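Local coordinates for putative type VI secretion protein (Escherichia coli, PDB 4HH5) that forms the N-terminal domain of a ClpA/ClpB-family type VI secretion ATPase, ClpV1, which as a whole probably binds and hydrolyses ATP, at residues 38-43 / 91-96; 56-61 / 146-151; 112-117 / 154-159; 120-125 / 136-141. One frame throughout, in Å; residues are numbered along the deposited sequence.

Contact 1: residues 38-43 / 91-96; sequences ITPEHW and AQSLNA
Ile38 O accepts the backbone N-H of Ala91 at 2.9 Å, nearly straight at 168°, where the two-stranded parallel sheet of this helical Clp N-terminal domain (37-38 beside 89-90) gives way to helices 40-50 and 92-107. The donor stands 32° out of the Ile38 carbonyl plane, and Leu94 CD2 crowds the same Ile38 O at 3.3 Å. Leu94 carries most of the apolar contact. With CG anti to the backbone N (chi1 -156°), it reaches from helix 92-107 over the start of the other helix, and its methyls divide there. CD2 meets Ile38 CG2 at 3.7 Å; CD1 lies 4.0 Å from Pro40 CG and close to the CE3-CZ3 side of the Trp43 indole. The Trp43 and Leu94 side chains run at about a right angle, although their modelled approach is too tight to be trusted. Beside them Ser93 OG rests 3.3 Å from Pro40 CD, its hydroxyl against the proline ring.

One shell out, Trp43 NE1 is bonded to Cys19 O, which fixes the indole, and Ile38 packs on Ala27 and Cys30 of helix 17-32. Thr39, at the N-cap of helix 40-50, forms a capping box with His42, whose ring meets Trp76 edge-to-face. In that box Thr39 N donates to His42 ND1 at 3.1 Å, entering close to the plane of the imidazole.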
loop_
_atom_site.group_PDB
_atom_site.type_symbol
_atom_site.label_atom_id
_atom_site.label_comp_id
_atom_site.label_asym_id
_atom_site.label_seq_id
_atom_site.Cartn_x
_atom_site.Cartn_y
_atom_site.Cartn_z
ATOM N N ILE A 38 -8.205 6.184 7.510
ATOM C CA ILE A 38 -7.801 5.195 6.507
ATOM C C ILE A 38 -6.337 4.885 6.821
ATOM O O ILE A 38 -5.479 5.766 6.713
ATOM C CB ILE A 38 -8.011 5.697 5.044
ATOM C CG1 ILE A 38 -9.452 6.196 4.817
ATOM C CG2 ILE A 38 -7.642 4.598 4.035
ATOM C CD1 ILE A 38 -9.605 7.306 3.816
ATOM N N THR A 39 -6.070 3.649 7.266
ATOM C CA THR A 39 -4.733 3.214 7.665
ATOM C C THR A 39 -4.023 2.412 6.552
ATOM O O THR A 39 -4.708 1.919 5.645
ATOM C CB THR A 39 -4.835 2.344 8.923
ATOM O OG1 THR A 39 -5.422 1.101 8.549
ATOM C CG2 THR A 39 -5.604 3.013 10.071
ATOM N N PRO A 40 -2.675 2.192 6.638
ATOM C CA PRO A 40 -2.008 1.347 5.629
ATOM C C PRO A 40 -2.564 -0.072 5.622
ATOM O O PRO A 40 -2.558 -0.694 4.574
ATOM C CB PRO A 40 -0.532 1.367 6.052
ATOM C CG PRO A 40 -0.390 2.563 6.924
ATOM C CD PRO A 40 -1.701 2.685 7.636
ATOM N N GLU A 41 -3.085 -0.567 6.774
ATOM C CA GLU A 41 -3.694 -1.900 6.858
ATOM C C GLU A 41 -4.947 -1.969 5.984
ATOM O O GLU A 41 -5.133 -2.976 5.294
ATOM C CB GLU A 41 -4.016 -2.305 8.308
ATOM C CG GLU A 41 -2.795 -2.588 9.169
ATOM C CD GLU A 41 -2.144 -1.394 9.842
ATOM O OE1 GLU A 41 -2.495 -0.234 9.523
ATOM O OE2 GLU A 41 -1.277 -1.630 10.710
ATOM N N HIS A 42 -5.791 -0.892 5.987
ATOM C CA HIS A 42 -7.000 -0.815 5.145
ATOM C C HIS A 42 -6.590 -0.883 3.666
ATOM O O HIS A 42 -7.226 -1.591 2.876
ATOM C CB HIS A 42 -7.783 0.487 5.382
ATOM C CG HIS A 42 -8.541 0.541 6.677
ATOM N ND1 HIS A 42 -8.137 1.363 7.716
ATOM C CD2 HIS A 42 -9.688 -0.082 7.033
ATOM C CE1 HIS A 42 -9.027 1.187 8.682
ATOM N NE2 HIS A 42 -9.983 0.336 8.318
ATOM N N TRP A 43 -5.522 -0.152 3.309
ATOM C CA TRP A 43 -4.974 -0.102 1.957
ATOM C C TRP A 43 -4.417 -1.457 1.527
ATOM O O TRP A 43 -4.740 -1.914 0.435
ATOM C CB TRP A 43 -3.897 0.977 1.863
ATOM C CG TRP A 43 -3.642 1.504 0.478
ATOM C CD1 TRP A 43 -4.298 1.170 -0.675
ATOM C CD2 TRP A 43 -2.666 2.487 0.114
ATOM N NE1 TRP A 43 -3.779 1.878 -1.734
ATOM C CE2 TRP A 43 -2.786 2.706 -1.273
ATOM C CE3 TRP A 43 -1.714 3.226 0.837
ATOM C CZ2 TRP A 43 -2.001 3.641 -1.952
ATOM C CZ3 TRP A 43 -0.941 4.157 0.164
ATOM C CH2 TRP A 43 -1.089 4.357 -1.215
ATOM N N ALA A 91 -4.979 8.443 7.637
ATOM C CA ALA A 91 -4.250 8.454 8.900
ATOM C C ALA A 91 -2.841 9.034 8.678
ATOM O O ALA A 91 -2.341 9.051 7.542
ATOM C CB ALA A 91 -4.147 7.051 9.462
ATOM N N GLN A 92 -2.221 9.523 9.769
ATOM C CA GLN A 92 -0.861 10.068 9.842
ATOM C C GLN A 92 0.132 9.070 9.225
ATOM O O GLN A 92 0.961 9.471 8.406
ATOM C CB GLN A 92 -0.524 10.370 11.319
ATOM C CG GLN A 92 0.954 10.521 11.670
ATOM N N SER A 93 0.010 7.773 9.586
ATOM C CA SER A 93 0.857 6.690 9.084
ATOM C C SER A 93 0.672 6.488 7.573
ATOM O O SER A 93 1.633 6.113 6.894
ATOM C CB SER A 93 0.553 5.391 9.824
ATOM O OG SER A 93 -0.831 5.094 9.722
ATOM N N LEU A 94 -0.556 6.742 7.051
ATOM C CA LEU A 94 -0.825 6.618 5.622
ATOM C C LEU A 94 -0.217 7.757 4.817
ATOM O O LEU A 94 0.323 7.500 3.742
ATOM C CB LEU A 94 -2.316 6.416 5.294
ATOM C CG LEU A 94 -2.593 5.732 3.942
ATOM C CD1 LEU A 94 -1.652 4.579 3.718
ATOM C CD2 LEU A 94 -3.982 5.199 3.881
ATOM N N ASN A 95 -0.278 9.008 5.340
ATOM C CA ASN A 95 0.340 10.181 4.700
ATOM C C ASN A 95 1.858 9.983 4.657
ATOM O O ASN A 95 2.479 10.285 3.646
ATOM C CB ASN A 95 0.002 11.477 5.456
ATOM C CG ASN A 95 -1.435 11.920 5.346
ATOM O OD1 ASN A 95 -2.035 11.913 4.270
ATOM N ND2 ASN A 95 -2.003 12.375 6.455
ATOM N N ALA A 96 2.440 9.436 5.747
ATOM C CA ALA A 96 3.868 9.123 5.865
ATOM C C ALA A 96 4.275 8.015 4.875
ATOM O O ALA A 96 5.285 8.169 4.199
ATOM C CB ALA A 96 4.196 8.701 7.286
#

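Contact 2: residues 56-61 / 146-151; sequences TVLGRR and QRLSPL
Arg61 and Leu151 both send CG anti to their own backbone N (chi1 -174° and -180°), which throws each side chain across the interface between helices 54-61 and 149-155, where they meet obliquely. A bend at chi2 of Arg61 (115°) then lays its CD against the forked end of Leu151, 3.4 Å from CD2 and 3.7 Å from CD1. Beyond the bend the guanidinium continues to Leu148, with Arg61 NH2 at 3.6 Å from Leu148 CD2. Arg61 thus meets Leu151 with its aliphatic CD and Leu148 with a terminal nitrogen.

The remaining contacts are apolar. Val57 CG1 slides past Leu151 in the opposite direction and approaches its CD2 at 3.8 Å, while Leu58 CD2 reaches Leu148 CD1 at 3.7 Å. Leu151 CD2 thus touches both the valine methyl and the arginine CD, and Leu148 spreads one methyl to Leu58 and the other to Arg61. Leu148 sits at the break between helices 142-147 and 149-155, a turn bridged by Ser149: its OG donates to Gln146 O at 2.7 Å, and its N reaches the same oxygen from the same face. Leu152 also packs on Val57 and Leu58. The arrangement is apolar packing of helix 54-61 against the junction of helices 142-147 and 149-155 in the all-helical Clp N-terminal domain, buried on the Val57-Leu58 side and exposed at Arg61.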
loop_
_atom_site.group_PDB
_atom_site.type_symbol
_atom_site.label_atom_id
_atom_site.label_comp_id
_atom_site.label_asym_id
_atom_site.label_seq_id
_atom_site.Cartn_x
_atom_site.Cartn_y
_atom_site.Cartn_z
ATOM N N THR A 56 1.117 -9.516 -4.731
ATOM C CA THR A 56 0.696 -10.881 -5.086
ATOM C C THR A 56 1.802 -11.622 -5.838
ATOM O O THR A 56 2.056 -12.791 -5.539
ATOM C CB THR A 56 -0.636 -10.851 -5.866
ATOM O OG1 THR A 56 -1.629 -10.268 -5.021
ATOM C CG2 THR A 56 -1.091 -12.245 -6.326
ATOM N N VAL A 57 2.462 -10.945 -6.788
ATOM C CA VAL A 57 3.578 -11.511 -7.575
ATOM C C VAL A 57 4.730 -11.938 -6.635
ATOM O O VAL A 57 5.268 -13.042 -6.770
ATOM C CB VAL A 57 4.037 -10.531 -8.693
ATOM C CG1 VAL A 57 5.355 -10.973 -9.337
ATOM C CG2 VAL A 57 2.946 -10.378 -9.757
ATOM N N LEU A 58 5.082 -11.071 -5.682
ATOM C CA LEU A 58 6.142 -11.334 -4.706
ATOM C C LEU A 58 5.766 -12.473 -3.759
ATOM O O LEU A 58 6.588 -13.369 -3.536
ATOM C CB LEU A 58 6.524 -10.051 -3.950
ATOM C CG LEU A 58 7.154 -8.948 -4.816
ATOM C CD1 LEU A 58 7.183 -7.626 -4.079
ATOM C CD2 LEU A 58 8.540 -9.323 -5.299
ATOM N N GLY A 59 4.506 -12.480 -3.303
ATOM C CA GLY A 59 3.949 -13.531 -2.452
ATOM C C GLY A 59 4.022 -14.892 -3.109
ATOM O O GLY A 59 4.418 -15.875 -2.475
ATOM N N ARG A 60 3.683 -14.949 -4.405
ATOM C CA ARG A 60 3.747 -16.173 -5.200
ATOM C C ARG A 60 5.209 -16.613 -5.388
ATOM O O ARG A 60 5.531 -17.781 -5.154
ATOM C CB ARG A 60 3.034 -15.975 -6.559
ATOM C CG ARG A 60 3.121 -17.202 -7.475
ATOM C CD ARG A 60 2.181 -17.148 -8.661
ATOM N NE ARG A 60 2.585 -16.143 -9.646
ATOM C CZ ARG A 60 1.933 -15.006 -9.868
ATOM N NH1 ARG A 60 0.828 -14.721 -9.186
ATOM N NH2 ARG A 60 2.372 -14.149 -10.781
ATOM N N ARG A 61 6.094 -15.680 -5.776
ATOM C CA ARG A 61 7.513 -15.985 -5.984
ATOM C C ARG A 61 8.223 -16.508 -4.712
ATOM O O ARG A 61 9.031 -17.442 -4.793
ATOM C CB ARG A 61 8.253 -14.752 -6.518
ATOM C CG ARG A 61 9.701 -15.042 -6.889
ATOM C CD ARG A 61 9.912 -14.866 -8.369
ATOM N NE ARG A 61 11.013 -15.666 -8.905
ATOM C CZ ARG A 61 12.302 -15.366 -8.769
ATOM N NH1 ARG A 61 13.230 -16.144 -9.306
ATOM N NH2 ARG A 61 12.671 -14.294 -8.076
ATOM N N GLN A 146 14.244 -3.689 -5.897
ATOM C CA GLN A 146 14.768 -2.967 -7.057
ATOM C C GLN A 146 15.247 -3.963 -8.124
ATOM O O GLN A 146 14.912 -3.815 -9.300
ATOM C CB GLN A 146 15.936 -2.091 -6.592
ATOM C CG GLN A 146 16.139 -0.833 -7.394
ATOM C CD GLN A 146 17.417 -0.179 -6.948
ATOM O OE1 GLN A 146 17.478 0.478 -5.903
ATOM N NE2 GLN A 146 18.481 -0.425 -7.689
ATOM N N ARG A 147 15.990 -5.005 -7.696
ATOM C CA ARG A 147 16.523 -6.060 -8.561
ATOM C C ARG A 147 15.414 -6.893 -9.188
ATOM O O ARG A 147 15.617 -7.441 -10.270
ATOM C CB ARG A 147 17.478 -6.978 -7.782
ATOM C CG ARG A 147 18.788 -6.301 -7.374
ATOM C CD ARG A 147 19.507 -7.068 -6.270
ATOM N NE ARG A 147 19.915 -8.410 -6.699
ATOM C CZ ARG A 147 20.309 -9.374 -5.873
ATOM N NH1 ARG A 147 20.354 -9.159 -4.564
ATOM N NH2 ARG A 147 20.663 -10.560 -6.350
ATOM N N LEU A 148 14.250 -6.995 -8.497
ATOM C CA LEU A 148 13.071 -7.745 -8.953
ATOM C C LEU A 148 12.179 -7.015 -9.973
ATOM O O LEU A 148 11.211 -7.609 -10.448
ATOM C CB LEU A 148 12.238 -8.237 -7.752
ATOM C CG LEU A 148 12.854 -9.418 -6.987
ATOM C CD1 LEU A 148 12.271 -9.517 -5.596
ATOM C CD2 LEU A 148 12.683 -10.732 -7.754
ATOM N N SER A 149 12.510 -5.756 -10.334
ATOM C CA SER A 149 11.745 -4.984 -11.332
ATOM C C SER A 149 11.460 -5.774 -12.648
ATOM O O SER A 149 10.306 -5.774 -13.059
ATOM C CB SER A 149 12.428 -3.653 -11.639
ATOM O OG SER A 149 12.652 -2.909 -10.453
ATOM N N PRO A 150 12.424 -6.503 -13.291
ATOM C CA PRO A 150 12.075 -7.265 -14.517
ATOM C C PRO A 150 10.988 -8.320 -14.317
ATOM O O PRO A 150 10.175 -8.525 -15.216
ATOM C CB PRO A 150 13.400 -7.932 -14.914
ATOM C CG PRO A 150 14.448 -7.101 -14.277
ATOM C CD PRO A 150 13.861 -6.646 -12.983
ATOM N N LEU A 151 10.972 -8.988 -13.154
ATOM C CA LEU A 151 9.967 -10.008 -12.854
ATOM C C LEU A 151 8.598 -9.358 -12.635
ATOM O O LEU A 151 7.596 -9.832 -13.182
ATOM C CB LEU A 151 10.369 -10.839 -11.627
ATOM C CG LEU A 151 9.370 -11.928 -11.266
ATOM C CD1 LEU A 151 9.837 -13.284 -11.745
ATOM C CD2 LEU A 151 9.004 -11.869 -9.806
#

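Contact 3: residues 112-117 / 154-159; sequences HIRSVH and AQSDEC
Arg114, at the N-cap position of helix 115-124, lies opposite Glu158 in the type I turn Ser156-Cys159, their CA atoms 6.7 Å apart. The Glu158 side chain, extended beyond CG, brings its carboxylate to the first turn of the helix. Ser115 N donates to Glu158 OE1 at 2.9 Å and 165°, met on the syn side only slightly out of the carboxylate plane. Ser115 OG donates to Glu158 OE2 through a short 2.5 Å bond on that oxygen's syn lone pair, so Ser115 binds both carboxylate oxygens, one through its backbone and one through its hydroxyl. Each oxygen has a second donor, Asn16 ND2 for OE1 and Asp54 N for OE2; with the helix start beside it, this buried carboxylate is probably held as an anion.

In the Clp N-terminal domain this joins the start of helix 115-124 to the C-terminal tail that leaves helix 149-155. Arg114 does not pair with that carboxylate: its chain bends at chi3 (-73°) and carries the guanidinium over the turn, where Glu158 O stands 3.4 Å above the plane, over the centre of the group. Arg114 NE instead forms a salt bridge with Asp54, and NH1 one with Asp153. Ser156 OG, also bonded to Asp54, accepts from Glu158 N at 3.1 Å in an ST turn, and Arg114 N donates to His117 ND1 at 3.1 Å.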
loop_
_atom_site.group_PDB
_atom_site.type_symbol
_atom_site.label_atom_id
_atom_site.label_comp_id
_atom_site.label_asym_id
_atom_site.label_seq_id
_atom_site.Cartn_x
_atom_site.Cartn_y
_atom_site.Cartn_z
ATOM N N HIS A 112 5.416 7.494 -11.301
ATOM C CA HIS A 112 4.233 6.936 -10.653
ATOM C C HIS A 112 4.553 5.994 -9.506
ATOM O O HIS A 112 5.586 5.326 -9.520
ATOM C CB HIS A 112 3.327 6.241 -11.680
ATOM C CG HIS A 112 2.725 7.200 -12.659
ATOM N ND1 HIS A 112 3.199 7.299 -13.949
ATOM C CD2 HIS A 112 1.745 8.116 -12.478
ATOM C CE1 HIS A 112 2.487 8.260 -14.518
ATOM N NE2 HIS A 112 1.593 8.770 -13.674
ATOM N N ILE A 113 3.649 5.936 -8.520
ATOM C CA ILE A 113 3.800 5.074 -7.355
ATOM C C ILE A 113 3.068 3.760 -7.588
ATOM O O ILE A 113 1.870 3.766 -7.886
ATOM C CB ILE A 113 3.316 5.765 -6.049
ATOM C CG1 ILE A 113 3.917 7.183 -5.884
ATOM C CG2 ILE A 113 3.600 4.891 -4.815
ATOM C CD1 ILE A 113 3.210 8.030 -4.793
ATOM N N ARG A 114 3.779 2.635 -7.405
ATOM C CA ARG A 114 3.190 1.302 -7.513
ATOM C C ARG A 114 3.288 0.602 -6.166
ATOM O O ARG A 114 3.977 1.118 -5.278
ATOM C CB ARG A 114 3.772 0.492 -8.682
ATOM C CG ARG A 114 5.262 0.294 -8.682
ATOM C CD ARG A 114 5.732 -0.159 -10.044
ATOM N NE ARG A 114 5.373 -1.554 -10.317
ATOM C CZ ARG A 114 5.722 -2.206 -11.418
ATOM N NH1 ARG A 114 6.434 -1.597 -12.360
ATOM N NH2 ARG A 114 5.368 -3.477 -11.585
ATOM N N SER A 115 2.600 -0.548 -5.981
ATOM C CA SER A 115 2.630 -1.220 -4.673
ATOM C C SER A 115 4.007 -1.645 -4.189
ATOM O O SER A 115 4.246 -1.623 -2.986
ATOM C CB SER A 115 1.606 -2.348 -4.571
ATOM O OG SER A 115 1.912 -3.411 -5.453
ATOM N N VAL A 116 4.941 -1.947 -5.111
ATOM C CA VAL A 116 6.316 -2.299 -4.722
ATOM C C VAL A 116 7.011 -1.124 -4.014
ATOM O O VAL A 116 7.853 -1.363 -3.159
ATOM C CB VAL A 116 7.166 -2.899 -5.882
ATOM C CG1 VAL A 116 7.580 -1.830 -6.894
ATOM C CG2 VAL A 116 8.390 -3.638 -5.341
ATOM N N HIS A 117 6.642 0.137 -4.357
ATOM C CA HIS A 117 7.207 1.339 -3.718
ATOM C C HIS A 117 6.640 1.500 -2.321
ATOM O O HIS A 117 7.362 1.923 -1.421
ATOM C CB HIS A 117 6.973 2.609 -4.558
ATOM C CG HIS A 117 7.544 2.516 -5.941
ATOM N ND1 HIS A 117 6.827 2.938 -7.042
ATOM C CD2 HIS A 117 8.750 2.054 -6.351
ATOM C CE1 HIS A 117 7.614 2.723 -8.086
ATOM N NE2 HIS A 117 8.774 2.175 -7.718
ATOM N N ALA A 154 7.051 -8.355 -15.765
ATOM C CA ALA A 154 6.574 -9.467 -16.582
ATOM C C ALA A 154 5.285 -10.102 -16.026
ATOM O O ALA A 154 4.523 -10.685 -16.793
ATOM C CB ALA A 154 7.656 -10.529 -16.704
ATOM N N GLN A 155 5.044 -9.997 -14.701
ATOM C CA GLN A 155 3.916 -10.687 -14.061
ATOM C C GLN A 155 2.815 -9.847 -13.405
ATOM O O GLN A 155 1.720 -10.357 -13.189
ATOM C CB GLN A 155 4.468 -11.694 -13.032
ATOM C CG GLN A 155 5.475 -12.704 -13.594
ATOM C CD GLN A 155 5.875 -13.759 -12.591
ATOM O OE1 GLN A 155 5.312 -13.868 -11.503
ATOM N NE2 GLN A 155 6.836 -14.590 -12.954
ATOM N N SER A 156 3.113 -8.613 -13.014
ATOM C CA SER A 156 2.156 -7.769 -12.297
ATOM C C SER A 156 1.244 -6.994 -13.238
ATOM O O SER A 156 1.685 -6.587 -14.306
ATOM C CB SER A 156 2.912 -6.799 -11.388
ATOM O OG SER A 156 2.059 -5.906 -10.696
ATOM N N ASP A 157 -0.008 -6.734 -12.808
ATOM C CA ASP A 157 -0.968 -5.906 -13.556
ATOM C C ASP A 157 -0.549 -4.420 -13.496
ATOM O O ASP A 157 -1.095 -3.600 -14.232
ATOM C CB ASP A 157 -2.399 -6.083 -13.005
ATOM C CG ASP A 157 -3.238 -7.138 -13.715
ATOM O OD1 ASP A 157 -2.657 -7.971 -14.446
ATOM O OD2 ASP A 157 -4.468 -7.141 -13.522
ATOM N N GLU A 158 0.434 -4.084 -12.628
ATOM C CA GLU A 158 0.993 -2.730 -12.458
ATOM C C GLU A 158 2.198 -2.464 -13.397
ATOM O O GLU A 158 2.892 -1.451 -13.256
ATOM C CB GLU A 158 1.442 -2.523 -11.005
ATOM C CG GLU A 158 0.349 -2.709 -9.978
ATOM C CD GLU A 158 0.837 -2.419 -8.577
ATOM O OE1 GLU A 158 0.978 -1.225 -8.232
ATOM O OE2 GLU A 158 1.095 -3.385 -7.828
ATOM N N CYS A 159 2.460 -3.385 -14.327
ATOM C CA CYS A 159 3.571 -3.296 -15.279
ATOM C C CYS A 159 3.336 -2.201 -16.344
ATOM O O CYS A 159 2.180 -1.815 -16.541
ATOM C CB CYS A 159 3.778 -4.657 -15.934
ATOM S SG CYS A 159 2.435 -5.153 -17.048
#

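Contact 4: residues 120-125 / 136-141; sequences GALTEN and PLLTLS
Leu122 and Leu138 meet at about a right angle, the CD2 methyl of Leu138 arriving 4.1 Å from Leu122 CG and 3.8 Å from Leu122 O, so that one methyl covers both the branch point and the carbonyl. Leu137 comes aslant to the same leucine, methyl against methyl: Leu137 CD2 lies 4.1 Å from Leu122 CD2. Val129 also packs on Leu122, and Ile69 of helix 66-78 touches Leu137. Thr123, next along the helix, makes the polar part of the contact. Its OG1 sits anti to the backbone N (chi1 -158°), directed at the loop leading to helix 142-147, and donates to Leu140 O at 2.8 Å. That hydroxyl arrives 23° out of the carbonyl plane.

The arrangement belongs to the connection between helices 115-124 and 142-147 of the Clp N-terminal domain, in which a 3-10 segment that runs through Pro136 to Leu138 folds back on the last turn of the first helix before Ser141 takes the N-cap position of the second. A water bridges the same two parts of the backbone, donating to Thr123 O at 2.9 Å and to Leu138 O at 3.1 Å, and so ties the end of the helix, where the backbone bonds are weak, to the turn. Leu137 O, by contrast, is buried here with no partner in the model. The turn itself is closed by Thr139: its OG1 donates to Pro136 O at 2.6 Å, in the carbonyl plane and on a lone pair, and Thr139 N also bonds to that oxygen.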
loop_
_atom_site.group_PDB
_atom_site.type_symbol
_atom_site.label_atom_id
_atom_site.label_comp_id
_atom_site.label_asym_id
_atom_site.label_seq_id
_atom_site.Cartn_x
_atom_site.Cartn_y
_atom_site.Cartn_z
ATOM N N GLY A 120 8.559 -1.049 -0.449
ATOM C CA GLY A 120 9.897 -0.520 -0.214
ATOM C C GLY A 120 9.923 0.458 0.939
ATOM O O GLY A 120 10.816 0.401 1.793
ATOM N N ALA A 121 8.904 1.333 0.998
ATOM C CA ALA A 121 8.742 2.306 2.073
ATOM C C ALA A 121 8.513 1.577 3.412
ATOM O O ALA A 121 9.181 1.888 4.398
ATOM C CB ALA A 121 7.582 3.238 1.764
ATOM N N LEU A 122 7.638 0.559 3.409
ATOM C CA LEU A 122 7.297 -0.262 4.573
ATOM C C LEU A 122 8.476 -1.042 5.163
ATOM O O LEU A 122 8.627 -1.082 6.385
ATOM C CB LEU A 122 6.141 -1.216 4.242
ATOM C CG LEU A 122 5.436 -1.838 5.439
ATOM C CD1 LEU A 122 4.611 -0.785 6.190
ATOM C CD2 LEU A 122 4.572 -3.018 5.010
ATOM N N THR A 123 9.302 -1.659 4.308
ATOM C CA THR A 123 10.459 -2.446 4.754
ATOM C C THR A 123 11.549 -1.575 5.421
ATOM O O THR A 123 12.310 -2.072 6.255
ATOM C CB THR A 123 10.935 -3.394 3.628
ATOM O OG1 THR A 123 11.684 -4.476 4.185
ATOM C CG2 THR A 123 11.739 -2.686 2.549
ATOM N N GLU A 124 11.604 -0.280 5.051
ATOM C CA GLU A 124 12.548 0.705 5.599
ATOM C C GLU A 124 11.977 1.429 6.822
ATOM O O GLU A 124 12.733 2.006 7.601
ATOM C CB GLU A 124 12.970 1.710 4.517
ATOM C CG GLU A 124 14.060 1.185 3.594
ATOM C CD GLU A 124 15.496 1.250 4.093
ATOM O OE1 GLU A 124 15.749 1.890 5.139
ATOM O OE2 GLU A 124 16.376 0.676 3.411
ATOM N N ASN A 125 10.645 1.400 6.987
ATOM C CA ASN A 125 9.946 2.003 8.124
ATOM C C ASN A 125 8.885 0.993 8.610
ATOM O O ASN A 125 7.690 1.226 8.398
ATOM C CB ASN A 125 9.310 3.333 7.697
ATOM C CG ASN A 125 8.870 4.241 8.825
ATOM O OD1 ASN A 125 8.942 3.903 10.016
ATOM N ND2 ASN A 125 8.380 5.418 8.464
ATOM N N PRO A 136 5.787 -11.207 6.539
ATOM C CA PRO A 136 6.427 -11.575 5.247
ATOM C C PRO A 136 6.787 -10.384 4.359
ATOM O O PRO A 136 7.770 -10.436 3.620
ATOM C CB PRO A 136 5.376 -12.465 4.563
ATOM C CG PRO A 136 4.520 -12.986 5.703
ATOM C CD PRO A 136 4.435 -11.808 6.633
ATOM N N LEU A 137 5.999 -9.303 4.453
ATOM C CA LEU A 137 6.192 -8.062 3.698
ATOM C C LEU A 137 7.508 -7.363 4.103
ATOM O O LEU A 137 8.038 -6.574 3.332
ATOM C CB LEU A 137 4.980 -7.133 3.939
ATOM C CG LEU A 137 3.690 -7.432 3.132
ATOM C CD1 LEU A 137 2.945 -8.652 3.660
ATOM C CD2 LEU A 137 2.749 -6.252 3.162
ATOM N N LEU A 138 8.039 -7.674 5.295
ATOM C CA LEU A 138 9.286 -7.101 5.824
ATOM C C LEU A 138 10.534 -7.948 5.516
ATOM O O LEU A 138 11.639 -7.575 5.926
ATOM C CB LEU A 138 9.156 -6.860 7.346
ATOM C CG LEU A 138 7.924 -6.073 7.833
ATOM C CD1 LEU A 138 7.909 -5.970 9.348
ATOM C CD2 LEU A 138 7.856 -4.677 7.203
ATOM N N THR A 139 10.367 -9.076 4.797
ATOM C CA THR A 139 11.465 -10.008 4.493
ATOM C C THR A 139 12.395 -9.588 3.362
ATOM O O THR A 139 13.563 -9.970 3.380
ATOM C CB THR A 139 10.991 -11.469 4.359
ATOM O OG1 THR A 139 10.108 -11.584 3.245
ATOM C CG2 THR A 139 10.349 -12.009 5.636
ATOM N N LEU A 140 11.888 -8.840 2.370
ATOM C CA LEU A 140 12.704 -8.385 1.242
ATOM C C LEU A 140 13.222 -6.983 1.522
ATOM O O LEU A 140 12.497 -6.164 2.073
ATOM C CB LEU A 140 11.895 -8.398 -0.078
ATOM C CG LEU A 140 11.304 -9.744 -0.528
ATOM C CD1 LEU A 140 10.151 -9.537 -1.489
ATOM C CD2 LEU A 140 12.368 -10.648 -1.145
ATOM N N SER A 141 14.486 -6.717 1.187
ATOM C CA SER A 141 15.080 -5.397 1.355
ATOM C C SER A 141 14.723 -4.528 0.139
ATOM O O SER A 141 14.299 -5.069 -0.889
ATOM C CB SER A 141 16.590 -5.518 1.464
ATOM O OG SER A 141 17.121 -5.945 0.223
HETATM O O HOH W 1 12.077 -4.769 7.171
#

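In the fold
From the N terminus, 38-43 opens contact 1, but 56-61 opens contact 2 before 91-96 closes the first, so the two cross. Contact 1 ties helix 40-50 to helix 92-107 and closes before contacts 3 and 4 open. Contact 3 opens at 112-117, within the loop of contact 2, and closes at 154-159 after contact 2 has closed at 146-151, so these cross as well. Contact 2 joins helix 54-61 to helices 142-147 and 149-155; contact 3 joins the start of helix 115-124 to the tail after helix 149-155. They touch at Arg60 and Gln155, probably hydrogen-bonded. Contact 4, between 120-125 and 136-141, nests inside both loops and meets contact 2 where Leu58 packs on Leu140.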